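Local atomic coordinates of phytoene synthase (Enterococcus hirae, PDB entry 5IYS), a protein that probably condenses two farnesyl diphosphate molecules into dehydrosqualene, a C30 carotenoid precursor, with the help of magnesium ions. Residues E129-C132 / Y133-G137; R114-A117 / D118-Q121; V270-Y273 / R274-L278. One frame throughout, in Å; residues are numbered along the deposited sequence.

Interaction 1: residues E129-C132 / Y133-G137; sequences EEYC and YYVAG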
# COMPACT_ATOMS: atom_id res chain seq x y z
N GLU A 129 -4.82 -3.86 -13.12
CA GLU A 129 -4.37 -2.48 -12.90
C GLU A 129 -5.45 -1.56 -12.30
O GLU A 129 -5.17 -0.72 -11.44
CB GLU A 129 -3.80 -1.93 -14.22
CG GLU A 129 -3.80 -0.41 -14.29
CD GLU A 129 -3.41 0.08 -15.67
OE1 GLU A 129 -3.84 -0.52 -16.67
OE2 GLU A 129 -2.64 1.07 -15.74
N GLU A 130 -6.70 -1.71 -12.73
CA GLU A 130 -7.79 -0.91 -12.13
C GLU A 130 -7.94 -1.28 -10.66
O GLU A 130 -8.11 -0.42 -9.79
CB GLU A 130 -9.11 -1.18 -12.88
CG GLU A 130 -9.24 -0.36 -14.16
CD GLU A 130 -9.82 1.01 -13.89
OE1 GLU A 130 -10.95 1.10 -13.34
OE2 GLU A 130 -9.13 2.01 -14.17
N TYR A 131 -7.86 -2.57 -10.38
CA TYR A 131 -8.04 -3.01 -9.00
C TYR A 131 -6.92 -2.47 -8.11
O TYR A 131 -7.18 -1.99 -6.99
CB TYR A 131 -8.09 -4.53 -8.95
CG TYR A 131 -7.94 -5.08 -7.55
CD1 TYR A 131 -9.02 -5.07 -6.67
CD2 TYR A 131 -6.73 -5.62 -7.12
CE1 TYR A 131 -8.86 -5.54 -5.36
CE2 TYR A 131 -6.57 -6.06 -5.82
CZ TYR A 131 -7.65 -6.08 -4.97
OH TYR A 131 -7.49 -6.55 -3.67
N CYS A 132 -5.69 -2.48 -8.62
CA CYS A 132 -4.54 -1.98 -7.85
C CYS A 132 -4.72 -0.51 -7.57
O CYS A 132 -4.30 -0.06 -6.52
CB CYS A 132 -3.21 -2.18 -8.56
SG CYS A 132 -2.68 -3.91 -8.72
N TYR A 133 -5.42 0.23 -8.44
CA TYR A 133 -5.69 1.64 -8.13
C TYR A 133 -6.58 1.68 -6.89
O TYR A 133 -6.34 2.43 -5.93
CB TYR A 133 -6.36 2.43 -9.27
CG TYR A 133 -6.92 3.72 -8.73
CD1 TYR A 133 -6.07 4.67 -8.18
CD2 TYR A 133 -8.28 3.84 -8.44
CE1 TYR A 133 -6.56 5.77 -7.44
CE2 TYR A 133 -8.79 4.97 -7.76
CZ TYR A 133 -7.90 5.91 -7.25
OH TYR A 133 -8.33 6.98 -6.49
N TYR A 134 -7.70 0.99 -6.96
CA TYR A 134 -8.70 1.15 -5.90
C TYR A 134 -8.14 0.81 -4.53
O TYR A 134 -8.46 1.49 -3.54
CB TYR A 134 -9.96 0.35 -6.18
CG TYR A 134 -10.85 1.09 -7.17
CD1 TYR A 134 -11.72 2.09 -6.73
CD2 TYR A 134 -10.71 0.90 -8.53
CE1 TYR A 134 -12.48 2.84 -7.65
CE2 TYR A 134 -11.47 1.62 -9.45
CZ TYR A 134 -12.37 2.57 -9.00
OH TYR A 134 -13.12 3.29 -9.92
N VAL A 135 -7.30 -0.22 -4.43
CA VAL A 135 -6.83 -0.59 -3.10
C VAL A 135 -5.43 -0.10 -2.76
O VAL A 135 -4.93 -0.37 -1.67
CB VAL A 135 -6.87 -2.10 -2.84
CG1 VAL A 135 -8.29 -2.65 -2.99
CG2 VAL A 135 -5.85 -2.83 -3.75
N ALA A 136 -4.71 0.48 -3.71
CA ALA A 136 -3.33 0.80 -3.42
C ALA A 136 -2.91 2.14 -3.99
O ALA A 136 -2.36 2.99 -3.28
CB ALA A 136 -2.38 -0.35 -3.85
N GLY A 137 -3.25 2.37 -5.26
CA GLY A 137 -3.02 3.70 -5.84
C GLY A 137 -3.82 4.78 -5.12
O GLY A 137 -3.33 5.91 -4.92
O HOH W 1 -12.16 3.17 -12.49
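Val135 sits one turn further along helix 125-143 than Tyr131 and packs against it, on the buried side of this local contact. Its CG2 methyl lies over one face of the Tyr131 ring, offset toward the rim, and makes a CH-pi contact of 4.2 Å to the ring centroid. Its CG1 lies 3.8 Å from Tyr131 CE1. The CG of Tyr131 stands anti to the backbone N (chi1 166°), which brings the ring against the Val135 methyls. The Tyr131 hydroxyl probably hydrogen-bonds to Asp116 OD2.

The other side is looser and relies on water. Glu130 and Tyr134 run side by side, with carboxylate and ring planes 76° apart. One water bridges the pair: it donates to Glu130 OE1 and lies 2.7 Å from Tyr134 OH. The ring edge of Tyr134 also abuts the backbone, with CD2 3.2 Å from Glu130 O. Tyr133 CD2 sits over the centre of the Tyr134 ring, 3.8 Å above its plane. Tyr133 OH is itself bonded to Asp108.

The backbone changes pattern here. Val135 N bonds to Tyr131 O in the usual way, but Gly137 N bonds to Cys132 O, five residues back, at 2.9 Å and 166°. Ala136 N makes only a weak bond to that same oxygen. Val135 and Ala136 each touch a different bound farnesyl thiodiphosphate. This is a pi-type turn in a helix lining the active site of the all-helical isoprenoid synthase fold.

Interaction 2: residues R114-A117 / D118-Q121; sequences RKDA and DFKQ. With SO4 (sulfate ion), chain B.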
# COMPACT_ATOMS: atom_id res chain seq x y z
N ARG A 114 -14.64 -3.59 -0.93
CA ARG A 114 -15.96 -4.22 -1.10
C ARG A 114 -15.92 -5.23 -2.26
O ARG A 114 -16.45 -6.34 -2.17
CB ARG A 114 -17.01 -3.12 -1.35
CG ARG A 114 -18.48 -3.59 -1.38
CD ARG A 114 -19.44 -2.39 -1.41
NE ARG A 114 -20.78 -2.74 -1.86
CZ ARG A 114 -21.80 -1.89 -1.90
NH1 ARG A 114 -21.64 -0.64 -1.48
NH2 ARG A 114 -22.98 -2.27 -2.40
N LYS A 115 -15.17 -4.90 -3.30
CA LYS A 115 -14.95 -5.84 -4.39
C LYS A 115 -14.19 -7.11 -4.00
O LYS A 115 -14.49 -8.21 -4.47
CB LYS A 115 -14.25 -5.17 -5.56
CG LYS A 115 -14.57 -5.85 -6.88
CD LYS A 115 -13.34 -6.16 -7.69
CE LYS A 115 -13.76 -6.69 -9.06
NZ LYS A 115 -14.47 -7.99 -8.98
N ASP A 116 -13.18 -6.96 -3.14
CA ASP A 116 -12.51 -8.13 -2.58
C ASP A 116 -13.42 -9.02 -1.77
O ASP A 116 -13.17 -10.22 -1.67
CB ASP A 116 -11.34 -7.71 -1.70
CG ASP A 116 -10.10 -7.47 -2.49
OD1 ASP A 116 -9.90 -8.17 -3.51
OD2 ASP A 116 -9.29 -6.64 -2.04
N ALA A 117 -14.47 -8.44 -1.19
CA ALA A 117 -15.42 -9.21 -0.41
C ALA A 117 -16.16 -10.26 -1.24
O ALA A 117 -16.75 -11.19 -0.69
CB ALA A 117 -16.40 -8.29 0.27
N ASP A 118 -16.21 -10.07 -2.56
CA ASP A 118 -16.78 -11.04 -3.48
C ASP A 118 -15.74 -11.31 -4.57
O ASP A 118 -15.80 -10.76 -5.68
CB ASP A 118 -18.09 -10.50 -4.06
CG ASP A 118 -18.59 -11.28 -5.29
OD1 ASP A 118 -18.18 -12.45 -5.53
OD2 ASP A 118 -19.45 -10.73 -6.00
N PHE A 119 -14.72 -12.08 -4.21
CA PHE A 119 -13.49 -12.09 -5.00
C PHE A 119 -13.66 -12.71 -6.39
O PHE A 119 -14.22 -13.79 -6.50
CB PHE A 119 -12.35 -12.81 -4.26
CG PHE A 119 -11.03 -12.66 -4.95
CD1 PHE A 119 -10.37 -11.45 -4.94
CD2 PHE A 119 -10.58 -13.66 -5.80
CE1 PHE A 119 -9.21 -11.27 -5.66
CE2 PHE A 119 -9.45 -13.47 -6.55
CZ PHE A 119 -8.79 -12.26 -6.50
N LYS A 120 -13.19 -12.01 -7.43
CA LYS A 120 -13.04 -12.60 -8.76
C LYS A 120 -11.61 -12.39 -9.25
O LYS A 120 -11.07 -11.29 -9.12
CB LYS A 120 -13.97 -11.93 -9.77
CG LYS A 120 -15.42 -11.78 -9.33
CD LYS A 120 -16.17 -13.08 -9.47
CE LYS A 120 -17.60 -12.92 -8.99
NZ LYS A 120 -18.29 -14.24 -9.01
N GLN A 121 -11.00 -13.43 -9.80
CA GLN A 121 -9.72 -13.32 -10.48
C GLN A 121 -9.78 -12.34 -11.65
O GLN A 121 -10.64 -12.48 -12.52
CB GLN A 121 -9.29 -14.69 -11.03
CG GLN A 121 -7.91 -14.68 -11.66
CD GLN A 121 -7.53 -15.99 -12.28
OE1 GLN A 121 -8.32 -16.94 -12.28
NE2 GLN A 121 -6.34 -16.04 -12.88
S SO4 B . -21.80 -5.46 -4.24
O1 SO4 B . -21.93 -4.96 -5.60
O2 SO4 B . -21.63 -6.91 -4.27
O3 SO4 B . -23.00 -5.13 -3.47
O4 SO4 B . -20.62 -4.84 -3.63
O HOH W 2 -13.15 -9.20 -6.67
O HOH W 3 -16.58 -8.91 -7.53
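Asp118 N bonds back to Lys115 O at 3.2 Å at the C-terminal end of helix 104-116, where this all-helical isoprenoid synthase fold runs into the loop before helix 125-143. The donor stands well above the carbonyl plane, 63° out of it, not on a lone pair. The same Lys115 oxygen also receives a water. That water in turn accepts from Lys115 NZ and Lys120 N and ties the helix end to the loop. A second water runs from Lys115 NZ to Asp118 O, 2.7 Å from each. Lys115 bends at chi2 and again at chi4 (-65°), which brings NZ toward the loop, 3.9 Å from Lys120 CG.

On the inner side Asp116 and Phe119 lie side by side. Asp116 OD1 meets the ring edge in plane, 3.6 Å from Phe119 CD1. Next come the groups that place this pair. Tyr184 meets the Phe119 ring edge-to-face, and Asp116 OD2 probably bonds to Tyr131, on helix 125-143. The Asp116 side chain is about 4 Å from that of Asp60, which with Asp56 binds magnesium.

On the outer side Arg114 reaches a sulfate, probably from the crystallisation liquor. Its NE bonds to sulfate O4 at 2.8 Å, and NH2 to sulfate O3 at 3.1 Å.

Interaction 3: residues V270-Y273 / R274-L278; sequences VSHY and RKVQL. With SO4 (sulfate ion), chain C.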
# COMPACT_ATOMS: atom_id res chain seq x y z
N VAL A 270 12.53 -9.29 5.07
CA VAL A 270 13.50 -8.20 5.02
C VAL A 270 14.00 -7.83 6.42
O VAL A 270 13.27 -7.30 7.25
CB VAL A 270 12.92 -6.97 4.30
CG1 VAL A 270 13.97 -5.86 4.19
CG2 VAL A 270 12.42 -7.39 2.92
N SER A 271 15.27 -8.10 6.68
CA SER A 271 15.78 -7.92 8.04
C SER A 271 15.87 -6.43 8.39
O SER A 271 15.92 -5.54 7.51
CB SER A 271 17.12 -8.64 8.23
OG SER A 271 18.11 -7.98 7.47
N HIS A 272 15.87 -6.18 9.69
CA HIS A 272 16.18 -4.84 10.18
C HIS A 272 17.51 -4.38 9.60
O HIS A 272 17.67 -3.22 9.22
CB HIS A 272 16.26 -4.84 11.70
CG HIS A 272 16.71 -3.54 12.27
ND1 HIS A 272 18.03 -3.30 12.62
CD2 HIS A 272 16.05 -2.37 12.46
CE1 HIS A 272 18.13 -2.07 13.08
NE2 HIS A 272 16.95 -1.49 13.02
N TYR A 273 18.50 -5.28 9.60
CA TYR A 273 19.80 -4.94 9.04
C TYR A 273 19.65 -4.45 7.58
O TYR A 273 20.25 -3.47 7.18
CB TYR A 273 20.71 -6.18 9.09
CG TYR A 273 22.08 -5.99 8.49
CD1 TYR A 273 23.13 -5.45 9.25
CD2 TYR A 273 22.37 -6.44 7.21
CE1 TYR A 273 24.42 -5.38 8.75
CE2 TYR A 273 23.66 -6.32 6.68
CZ TYR A 273 24.69 -5.82 7.46
OH TYR A 273 25.97 -5.76 6.96
N ARG A 274 18.94 -5.20 6.75
CA ARG A 274 18.74 -4.84 5.36
C ARG A 274 17.92 -3.54 5.15
O ARG A 274 18.26 -2.70 4.32
CB ARG A 274 18.05 -6.02 4.66
CG ARG A 274 17.91 -5.88 3.17
CD ARG A 274 19.25 -5.68 2.49
NE ARG A 274 19.00 -5.44 1.07
CZ ARG A 274 19.64 -4.56 0.33
NH1 ARG A 274 20.68 -3.92 0.84
NH2 ARG A 274 19.28 -4.36 -0.93
N LYS A 275 16.98 -3.31 6.04
CA LYS A 275 16.24 -2.04 6.06
C LYS A 275 17.15 -0.85 6.34
O LYS A 275 17.04 0.19 5.68
CB LYS A 275 15.11 -2.06 7.08
CG LYS A 275 13.98 -3.00 6.64
CD LYS A 275 12.85 -3.03 7.67
CE LYS A 275 11.82 -4.11 7.31
NZ LYS A 275 11.01 -4.55 8.48
N VAL A 276 18.10 -1.04 7.24
CA VAL A 276 19.03 0.05 7.56
C VAL A 276 19.93 0.31 6.37
O VAL A 276 20.19 1.45 6.00
CB VAL A 276 19.89 -0.27 8.83
CG1 VAL A 276 21.07 0.75 8.95
CG2 VAL A 276 18.99 -0.18 10.06
N GLN A 277 20.38 -0.76 5.73
CA GLN A 277 21.18 -0.62 4.53
C GLN A 277 20.42 0.17 3.47
O GLN A 277 20.98 1.02 2.78
CB GLN A 277 21.52 -1.99 3.94
CG GLN A 277 22.62 -2.69 4.69
CD GLN A 277 23.03 -3.97 4.00
OE1 GLN A 277 22.17 -4.78 3.63
NE2 GLN A 277 24.34 -4.17 3.83
N LEU A 278 19.14 -0.15 3.32
CA LEU A 278 18.31 0.53 2.34
C LEU A 278 18.09 2.02 2.63
O LEU A 278 18.12 2.86 1.72
CB LEU A 278 16.97 -0.22 2.17
CG LEU A 278 17.09 -1.51 1.33
CD1 LEU A 278 15.95 -2.53 1.51
CD2 LEU A 278 17.26 -1.22 -0.14
S SO4 C . 20.17 -10.01 5.73
O1 SO4 C . 21.03 -11.18 5.52
O2 SO4 C . 18.78 -10.43 5.76
O3 SO4 C . 20.39 -9.03 4.67
O4 SO4 C . 20.48 -9.42 7.03
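Ser271 turns its hydroxyl between its own backbone N and carbonyl carbon (chi1 69°), and this brings OG to the backbone N of Arg274. The bond is 3.0 Å long and nearly straight. It caps an amide of the first turn of helix 272-287. The same OG donates to sulfate O4 at 2.8 Å; the sulfate is probably from the crystallisation liquor. Ser271 O takes the N-H of Lys275, so Ser271 grips the new helix through both side chain and backbone.

With chi1 at 174° in His272 and similar in Tyr273, both rings lie on the side of their own carbonyl carbons, and each is beside the residue four places on. Val276 CG2 sits over one face of the His272 imidazole, toward its rim, in a CH-pi contact of 4.0 Å to the centroid. Tyr273 CE2 lies 3.6 Å from Gln277 CD, and ring and amide planes are 42° apart. Gln277 OE1 turns to Arg274 NH1 at 3.3 Å, with the donor above the amide plane. Arg274 is held more firmly elsewhere, by salt bridges to Glu251 and Glu281. One face of its guanidinium is covered by Leu278 CG.

Just before the cap, Val270 CG1 touches Lys275 CG at 3.8 Å. Val270 thus packs on the aliphatic part of Lys275 in the first turn. The Val270 side chain also packs on Glu251, Gln252 and Ile255 of helix 236-258, while Lys275 reaches Ser29 and Leu32. Together these features mark a serine N-cap starting the C-terminal helix of the fold.

In the fold
Interactions 1 and 2 lie on the same side of the chain's centre and touch each other. They involve consecutive helices: interaction 2 is at the end of helix 104-116, and interaction 1 is on helix 125-143. Tyr131 and Asp116 join them close to the magnesium site. Interaction 3 is on the opposite side, about 28 Å and 34 Å away between centres. Interaction 1 is partly buried, and its inner side is largely apolar packing beside the bound ligands. Interactions 2 and 3 are surface contacts, each with a sulfate. Water bridges link the helix end to the loop in interaction 2, whereas interaction 3 starts a helix with a serine cap.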